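Local coordinates for protein succinate-semialdehyde dehydrogenase (Streptococcus pyogenes MGAS1882, PDB 4OGD) that probably oxidises succinic semialdehyde to succinate, with NADP+ bound as the cofactor in a Rossmann-type domain of the aldehyde dehydrogenase family, at residues A[120-125]-A[199-204]; A[193-198]-A[222-227]. All coordinates share one frame; numbering follows the deposited sequence.

Contact 1: A[120-125]-A[199-204]; sequences QSTGVI and RVVGVC
Val201 lays its CG2 methyl over the bend of the chain at Thr122 and Gly123, 3.3 Å from Thr122 OG1. The same methyl meets Ile125 CD1 at 3.7 Å, the two side chains crossing at about a right angle. With chi1 at -56°, CG1 of Val201 is anti to the carbonyl carbon and lies against Thr122 O and the CA of Gly123, while CG2 falls between the backbone N and that carbonyl carbon. Thr122 OG1 also reaches Val201 O through a water that donates to both, and is hydrogen-bonded besides to the carbonyl of Phe446. Behind this cluster the backbones pair in parallel: Val124 N bonds to Arg199 O at 3.3 Å, and Val201 N bonds more tightly to Val124 O at 2.8 Å, with 168° at the hydrogen. Val124 and Val200 turn to one face of the sheet, where helix 22-41 packs on Val124; Ile125 lies on the other, its CG2 4.0 Å from Cys204 SG. In the sheet, strand 124-128 sits between 152-155 and 200-206, and the strand order 3-2-1-4-5 of the parallel part is that of the Rossmann-type cofactor domain of aldehyde dehydrogenases, the first and fourth strands meeting here.

Contact 2: A[193-198]-A[222-227]; sequences QVIADK and NLKKTT
The backbones of 193-198 and 222-227 come nearest at Ala196 and Asn222, where the CA atoms are 5.7 Å apart: the last turn of helix 188-196 faces the point at which helix 209-221 gives way to strand 225-229. Both belong to the alternating helices and strands of a Rossmann-type fold, and helix 209-221 ends in a Schellman motif, with Leu223 at positive phi and Lys224 N bonded back to Ala219 O. Asn222 lays its amide against Ala196, OD1 standing 3.4 Å from CB of Ala196, while its ND2 is held by the carbonyl of Glu218. Ile195 crosses Asn222 at about a right angle, its CG2 4.1 Å from ND2. Lys224 does the polar work. Its chain, bent at chi2 (-61°) and again at chi4 (71°), folds beside the carbonyl of Ile195 and delivers the ammonium group to the C-terminal end of helix 188-196. The strongest partner of NZ is Val200 O; it also donates to Ile195 O at 2.9 Å, tilted 29° from the carbonyl plane, and weakly to Asp197 O. A positive charge among carbonyls at a helix C-terminus should be favourable. Asp197 directs its carboxylate to Arg199 instead. A water is the fourth oxygen sharing the three N-H groups, accepting from Lys224 NZ at 2.9 Å and donating to Ala196 O at 2.9 Å.

Overall arrangement
Contact 1 is buried and contact 2 lies at the surface, their centres about 9 Å apart. Contact 1 includes strand 200-206 itself; contact 2 joins the helix end before it to the turn that enters its neighbour, 225-229. The principle they illustrate is that a parallel sheet is secured differently between its strands and at the turns leading into them: backbone bonds and methyl packing in contact 1, chiefly one lysine and carbonyl oxygens in contact 2. Helix 188-196 leads straight into strand 200-206, whose first residue, Val200, belongs to contact 1 and offers its O to Lys224 NZ of contact 2 at 2.8 Å. Val203 N probably bonds to Lys225 O where the two strands run side by side.

Contact 1: A[120-125]-A[199-204]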
loop_
_atom_site.group_PDB
_atom_site.type_symbol
_atom_site.label_atom_id
_atom_site.label_comp_id
_atom_site.label_asym_id
_atom_site.label_seq_id
_atom_site.Cartn_x
_atom_site.Cartn_y
_atom_site.Cartn_z
ATOM N N GLN A 120 -5.192 -14.366 -3.482
ATOM C CA GLN A 120 -4.331 -15.116 -4.381
ATOM C C GLN A 120 -2.921 -14.558 -4.422
ATOM O O GLN A 120 -2.698 -13.375 -4.133
ATOM C CB GLN A 120 -4.938 -15.117 -5.790
ATOM C CG GLN A 120 -6.305 -15.793 -5.847
ATOM C CD GLN A 120 -6.847 -15.879 -7.247
ATOM O OE1 GLN A 120 -6.948 -14.873 -7.940
ATOM N NE2 GLN A 120 -7.177 -17.092 -7.685
ATOM N N SER A 121 -1.963 -15.409 -4.773
ATOM C CA SER A 121 -0.599 -14.942 -4.989
ATOM C C SER A 121 -0.548 -14.006 -6.186
ATOM O O SER A 121 -1.442 -14.018 -7.041
ATOM C CB SER A 121 0.343 -16.120 -5.228
ATOM O OG SER A 121 -0.045 -16.822 -6.401
ATOM N N THR A 122 0.505 -13.201 -6.242
ATOM C CA THR A 122 0.684 -12.250 -7.327
ATOM C C THR A 122 1.970 -12.435 -8.120
ATOM O O THR A 122 1.995 -12.152 -9.316
ATOM C CB THR A 122 0.594 -10.802 -6.817
ATOM O OG1 THR A 122 1.467 -10.628 -5.692
ATOM C CG2 THR A 122 -0.828 -10.496 -6.384
ATOM N N GLY A 123 3.030 -12.913 -7.478
ATOM C CA GLY A 123 4.297 -13.058 -8.175
ATOM C C GLY A 123 5.524 -13.020 -7.287
ATOM O O GLY A 123 5.463 -13.415 -6.126
ATOM N N VAL A 124 6.640 -12.547 -7.837
ATOM C CA VAL A 124 7.905 -12.506 -7.099
ATOM C C VAL A 124 7.980 -11.220 -6.279
ATOM O O VAL A 124 7.710 -10.127 -6.787
ATOM C CB VAL A 124 9.118 -12.594 -8.046
ATOM C CG1 VAL A 124 10.428 -12.632 -7.250
ATOM C CG2 VAL A 124 8.991 -13.821 -8.942
ATOM N N ILE A 125 8.327 -11.361 -5.006
ATOM C CA ILE A 125 8.435 -10.212 -4.111
ATOM C C ILE A 125 9.900 -9.947 -3.787
ATOM O O ILE A 125 10.627 -10.866 -3.403
ATOM C CB ILE A 125 7.670 -10.467 -2.799
ATOM C CG1 ILE A 125 6.191 -10.735 -3.086
ATOM C CG2 ILE A 125 7.838 -9.298 -1.837
ATOM C CD1 ILE A 125 5.499 -9.597 -3.805
ATOM N N ARG A 199 8.514 -9.476 -13.671
ATOM C CA ARG A 199 8.260 -10.675 -12.878
ATOM C C ARG A 199 8.143 -10.324 -11.401
ATOM O O ARG A 199 7.566 -11.078 -10.619
ATOM C CB ARG A 199 9.362 -11.713 -13.101
ATOM C CG ARG A 199 9.333 -12.317 -14.500
ATOM C CD ARG A 199 10.632 -13.050 -14.843
ATOM N NE ARG A 199 11.759 -12.129 -14.972
ATOM C CZ ARG A 199 12.925 -12.437 -15.536
ATOM N NH1 ARG A 199 13.124 -13.649 -16.043
ATOM N NH2 ARG A 199 13.894 -11.527 -15.601
ATOM N N VAL A 200 8.684 -9.166 -11.034
ATOM C CA VAL A 200 8.630 -8.681 -9.658
ATOM C C VAL A 200 7.398 -7.795 -9.458
ATOM O O VAL A 200 7.163 -6.851 -10.224
ATOM C CB VAL A 200 9.937 -7.957 -9.287
ATOM C CG1 VAL A 200 9.840 -7.324 -7.917
ATOM C CG2 VAL A 200 11.101 -8.958 -9.353
ATOM N N VAL A 201 6.596 -8.119 -8.447
ATOM C CA VAL A 201 5.268 -7.521 -8.320
ATOM C C VAL A 201 5.046 -6.752 -7.025
ATOM O O VAL A 201 3.934 -6.301 -6.740
ATOM C CB VAL A 201 4.164 -8.593 -8.448
ATOM C CG1 VAL A 201 4.317 -9.348 -9.768
ATOM C CG2 VAL A 201 4.204 -9.559 -7.263
ATOM N N GLY A 202 6.100 -6.599 -6.237
ATOM C CA GLY A 202 5.973 -5.918 -4.965
ATOM C C GLY A 202 7.324 -5.815 -4.305
ATOM O O GLY A 202 8.208 -6.644 -4.536
ATOM N N VAL A 203 7.488 -4.784 -3.487
ATOM C CA VAL A 203 8.722 -4.610 -2.732
ATOM C C VAL A 203 8.380 -4.322 -1.275
ATOM O O VAL A 203 7.634 -3.393 -0.976
ATOM C CB VAL A 203 9.582 -3.451 -3.284
ATOM C CG1 VAL A 203 10.897 -3.390 -2.537
ATOM C CG2 VAL A 203 9.827 -3.616 -4.790
ATOM N N CYS A 204 8.918 -5.125 -0.362
ATOM C CA CYS A 204 8.773 -4.824 1.059
ATOM C C CYS A 204 10.138 -4.463 1.609
ATOM O O CYS A 204 11.114 -5.187 1.409
ATOM C CB CYS A 204 8.154 -5.999 1.837
ATOM S SG CYS A 204 8.961 -7.605 1.565
HETATM O O HOH W 1 1.567 -7.587 -5.554
#

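Contact 2: A[193-198]-A[222-227]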
loop_
_atom_site.group_PDB
_atom_site.type_symbol
_atom_site.label_atom_id
_atom_site.label_comp_id
_atom_site.label_asym_id
_atom_site.label_seq_id
_atom_site.Cartn_x
_atom_site.Cartn_y
_atom_site.Cartn_z
ATOM N N GLN A 193 17.123 -2.694 -11.278
ATOM C CA GLN A 193 16.699 -3.593 -12.342
ATOM C C GLN A 193 15.671 -4.604 -11.844
ATOM O O GLN A 193 14.711 -4.919 -12.547
ATOM C CB GLN A 193 17.900 -4.337 -12.920
ATOM C CG GLN A 193 18.916 -3.456 -13.619
ATOM C CD GLN A 193 20.156 -4.237 -14.020
ATOM O OE1 GLN A 193 21.241 -4.026 -13.475
ATOM N NE2 GLN A 193 19.999 -5.157 -14.965
ATOM N N VAL A 194 15.877 -5.112 -10.633
ATOM C CA VAL A 194 14.933 -6.056 -10.038
ATOM C C VAL A 194 13.556 -5.396 -9.893
ATOM O O VAL A 194 12.535 -5.977 -10.251
ATOM C CB VAL A 194 15.446 -6.612 -8.684
ATOM C CG1 VAL A 194 14.369 -7.441 -7.987
ATOM C CG2 VAL A 194 16.699 -7.469 -8.907
ATOM N N ILE A 195 13.543 -4.158 -9.412
ATOM C CA ILE A 195 12.286 -3.444 -9.196
ATOM C C ILE A 195 11.560 -3.175 -10.516
ATOM O O ILE A 195 10.328 -3.205 -10.578
ATOM C CB ILE A 195 12.528 -2.141 -8.416
ATOM C CG1 ILE A 195 13.101 -2.473 -7.036
ATOM C CG2 ILE A 195 11.221 -1.351 -8.251
ATOM C CD1 ILE A 195 13.461 -1.254 -6.169
ATOM N N ALA A 196 12.326 -2.948 -11.578
ATOM C CA ALA A 196 11.745 -2.667 -12.886
ATOM C C ALA A 196 11.356 -3.929 -13.654
ATOM O O ALA A 196 10.770 -3.850 -14.729
ATOM C CB ALA A 196 12.709 -1.828 -13.714
ATOM N N ASP A 197 11.691 -5.094 -13.114
ATOM C CA ASP A 197 11.447 -6.341 -13.831
ATOM C C ASP A 197 9.986 -6.730 -13.678
ATOM O O ASP A 197 9.458 -6.718 -12.568
ATOM C CB ASP A 197 12.344 -7.451 -13.276
ATOM C CG ASP A 197 12.323 -8.698 -14.137
ATOM O OD1 ASP A 197 11.359 -9.487 -14.032
ATOM O OD2 ASP A 197 13.264 -8.883 -14.934
ATOM N N LYS A 198 9.327 -7.081 -14.780
ATOM C CA LYS A 198 7.894 -7.359 -14.724
ATOM C C LYS A 198 7.530 -8.626 -13.950
ATOM O O LYS A 198 6.369 -8.826 -13.604
ATOM C CB LYS A 198 7.275 -7.381 -16.126
ATOM C CG LYS A 198 7.742 -8.514 -17.000
ATOM C CD LYS A 198 7.142 -8.353 -18.382
ATOM C CE LYS A 198 7.344 -9.586 -19.233
ATOM N NZ LYS A 198 6.599 -9.435 -20.515
ATOM N N ASN A 222 7.844 2.279 -11.368
ATOM C CA ASN A 222 7.528 1.017 -12.029
ATOM C C ASN A 222 6.183 0.422 -11.631
ATOM O O ASN A 222 5.885 -0.735 -11.952
ATOM C CB ASN A 222 8.650 0.006 -11.766
ATOM C CG ASN A 222 9.947 0.398 -12.452
ATOM O OD1 ASN A 222 10.064 0.290 -13.671
ATOM N ND2 ASN A 222 10.915 0.880 -11.677
ATOM N N LEU A 223 5.364 1.230 -10.959
ATOM C CA LEU A 223 4.018 0.842 -10.551
ATOM C C LEU A 223 4.004 -0.354 -9.611
ATOM O O LEU A 223 3.043 -1.114 -9.605
ATOM C CB LEU A 223 3.131 0.554 -11.770
ATOM C CG LEU A 223 3.072 1.665 -12.816
ATOM C CD1 LEU A 223 2.298 1.195 -14.036
ATOM C CD2 LEU A 223 2.443 2.916 -12.233
ATOM N N LYS A 224 5.060 -0.516 -8.817
ATOM C CA LYS A 224 5.127 -1.636 -7.875
ATOM C C LYS A 224 4.643 -1.239 -6.476
ATOM O O LYS A 224 5.066 -0.221 -5.935
ATOM C CB LYS A 224 6.554 -2.192 -7.793
ATOM C CG LYS A 224 7.128 -2.630 -9.143
ATOM C CD LYS A 224 6.282 -3.733 -9.760
ATOM C CE LYS A 224 6.592 -3.925 -11.250
ATOM N NZ LYS A 224 7.925 -4.544 -11.523
ATOM N N LYS A 225 3.760 -2.057 -5.905
ATOM C CA LYS A 225 3.275 -1.864 -4.534
ATOM C C LYS A 225 4.422 -2.011 -3.538
ATOM O O LYS A 225 5.327 -2.835 -3.729
ATOM C CB LYS A 225 2.196 -2.908 -4.233
ATOM C CG LYS A 225 1.369 -2.659 -2.975
ATOM C CD LYS A 225 0.377 -3.797 -2.783
ATOM C CE LYS A 225 -0.744 -3.402 -1.839
ATOM N NZ LYS A 225 -1.785 -4.466 -1.740
ATOM N N THR A 226 4.396 -1.200 -2.481
ATOM C CA THR A 226 5.390 -1.312 -1.420
ATOM C C THR A 226 4.767 -1.361 -0.039
ATOM O O THR A 226 3.641 -0.901 0.170
ATOM C CB THR A 226 6.348 -0.116 -1.399
ATOM O OG1 THR A 226 5.583 1.100 -1.385
ATOM C CG2 THR A 226 7.258 -0.130 -2.614
ATOM N N THR A 227 5.521 -1.928 0.900
ATOM C CA THR A 227 5.334 -1.635 2.317
ATOM C C THR A 227 6.679 -1.138 2.826
ATOM O O THR A 227 7.732 -1.584 2.349
ATOM C CB THR A 227 4.922 -2.869 3.125
ATOM O OG1 THR A 227 5.899 -3.905 2.947
ATOM C CG2 THR A 227 3.551 -3.360 2.685
HETATM O O HOH W 2 7.861 -4.050 -14.348
#